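Local coordinates for A putative transcriptional regulator (Rhodococcus sp., PDB 2HKU), which probably binds cis-regulatory DNA as a TetR-family transcription factor, through a predicted helix-turn-helix motif near its N-terminus, at residues A24-A29 and F67-C72. Sequence-based numbering, arbitrary orientation.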
loop_
_atom_site.group_PDB
_atom_site.type_symbol
_atom_site.label_atom_id
_atom_site.label_comp_id
_atom_site.label_asym_id
_atom_site.label_seq_id
_atom_site.Cartn_x
_atom_site.Cartn_y
_atom_site.Cartn_z
ATOM N N ALA A 24 20.913 12.344 17.925
ATOM C CA ALA A 24 21.615 11.059 17.983
ATOM C C ALA A 24 20.599 9.894 17.952
ATOM O O ALA A 24 20.771 8.923 17.236
ATOM C CB ALA A 24 22.552 10.960 19.239
ATOM N N LEU A 25 19.561 10.026 18.747
ATOM C CA LEU A 25 18.455 9.038 18.815
ATOM C C LEU A 25 17.740 8.864 17.460
ATOM O O LEU A 25 17.565 7.734 16.924
ATOM C CB LEU A 25 17.477 9.460 19.914
ATOM C CG LEU A 25 17.889 9.028 21.315
ATOM C CD1 LEU A 25 16.924 9.639 22.317
ATOM C CD2 LEU A 25 17.853 7.496 21.450
ATOM N N PHE A 26 17.446 10.016 16.865
ATOM C CA PHE A 26 16.732 10.057 15.614
ATOM C C PHE A 26 17.478 9.349 14.531
ATOM O O PHE A 26 16.919 8.517 13.823
ATOM C CB PHE A 26 16.333 11.480 15.240
ATOM C CG PHE A 26 15.103 11.533 14.324
ATOM C CD1 PHE A 26 13.824 11.517 14.863
ATOM C CD2 PHE A 26 15.235 11.596 12.932
ATOM C CE1 PHE A 26 12.709 11.576 14.040
ATOM C CE2 PHE A 26 14.096 11.661 12.113
ATOM C CZ PHE A 26 12.873 11.667 12.660
ATOM N N THR A 27 18.778 9.639 14.408
ATOM C CA THR A 27 19.630 8.978 13.431
ATOM C C THR A 27 19.753 7.472 13.655
ATOM O O THR A 27 19.683 6.732 12.718
ATOM C CB THR A 27 21.063 9.667 13.409
ATOM O OG1 THR A 27 20.875 11.025 12.960
ATOM C CG2 THR A 27 22.033 8.968 12.472
ATOM N N ALA A 28 19.989 7.033 14.895
ATOM C CA ALA A 28 20.214 5.638 15.147
ATOM C C ALA A 28 18.883 4.947 14.821
ATOM O O ALA A 28 18.848 3.959 14.113
ATOM C CB ALA A 28 20.551 5.442 16.583
ATOM N N ALA A 29 17.805 5.532 15.344
ATOM C CA ALA A 29 16.426 5.006 15.100
ATOM C C ALA A 29 16.167 4.887 13.647
ATOM O O ALA A 29 15.692 3.841 13.186
ATOM C CB ALA A 29 15.390 5.887 15.732
ATOM N N PHE A 67 9.071 5.801 16.403
ATOM C CA PHE A 67 8.909 5.056 15.191
ATOM C C PHE A 67 8.088 5.865 14.179
ATOM O O PHE A 67 8.496 5.995 13.027
ATOM C CB PHE A 67 8.125 3.741 15.434
ATOM C CG PHE A 67 8.026 2.895 14.188
ATOM C CD1 PHE A 67 9.167 2.213 13.726
ATOM C CD2 PHE A 67 6.913 2.890 13.445
ATOM C CE1 PHE A 67 9.139 1.454 12.589
ATOM C CE2 PHE A 67 6.819 2.095 12.312
ATOM C CZ PHE A 67 7.899 1.390 11.865
ATOM N N VAL A 68 6.904 6.368 14.594
ATOM C CA VAL A 68 6.129 7.128 13.636
ATOM C C VAL A 68 6.885 8.415 13.178
ATOM O O VAL A 68 6.853 8.772 11.984
ATOM C CB VAL A 68 4.640 7.429 14.187
ATOM C CG1 VAL A 68 3.898 8.341 13.222
ATOM C CG2 VAL A 68 3.921 6.128 14.406
ATOM N N GLU A 69 7.533 9.141 14.097
ATOM C CA GLU A 69 8.207 10.346 13.632
ATOM C C GLU A 69 9.304 9.981 12.631
ATOM O O GLU A 69 9.430 10.619 11.586
ATOM C CB GLU A 69 8.855 11.121 14.769
ATOM C CG GLU A 69 7.859 11.915 15.532
ATOM C CD GLU A 69 8.522 12.807 16.525
ATOM O OE1 GLU A 69 9.719 13.174 16.366
ATOM O OE2 GLU A 69 7.824 13.118 17.459
ATOM N N VAL A 70 10.094 8.957 12.959
ATOM C CA VAL A 70 11.146 8.464 12.045
ATOM C C VAL A 70 10.574 8.105 10.668
ATOM O O VAL A 70 11.211 8.409 9.589
ATOM C CB VAL A 70 11.892 7.236 12.704
ATOM C CG1 VAL A 70 12.645 6.403 11.705
ATOM C CG2 VAL A 70 12.795 7.693 13.877
ATOM N N ALA A 71 9.389 7.432 10.682
ATOM C CA ALA A 71 8.781 6.934 9.462
ATOM C C ALA A 71 8.293 8.082 8.578
ATOM O O ALA A 71 8.532 8.108 7.392
ATOM C CB ALA A 71 7.610 5.942 9.789
ATOM N N CYS A 72 7.608 9.038 9.188
ATOM C CA CYS A 72 7.234 10.258 8.541
ATOM C C CYS A 72 8.431 11.062 7.930
ATOM O O CYS A 72 8.348 11.452 6.804
ATOM C CB CYS A 72 6.469 11.121 9.526
ATOM S SG CYS A 72 4.782 10.287 9.865
#
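E69 and V70 of helix 63-87 receive the ring of F26 from helix 21-36. The first of them meets the ring at its rim: E69 CB lies in the ring plane, 3.9 Å from F26 CE1. A glutamate suits this border position because its aliphatic root can pack on an aromatic edge while its extended chain carries the carboxylate to two salt bridges, with R65 on its own helix and R22 on helix 21-36, the latter a second tie between the two helices. One residue on, V70 works from above. Its CG2 sits over the ring face, 4.1 Å from the centroid and 18° off the normal, in a CH-pi contact, and F26 CZ reaches V70 CA at 3.7 Å. With F26 CG anti to the backbone N (chi1 -155°), the ring reaches across to the V70 backbone. The same methyl, V70 CG2, also touches A29 CB at 3.7 Å; the short alanine, one turn after F26, lets that methyl touch both. Segments 24-29 and 67-72 cross at -73°, their axes 10.1 Å apart at closest, packing the first helix of the TetR fold against the fourth, which runs from the predicted DNA-binding headpiece into the C-terminal, probably regulatory, domain.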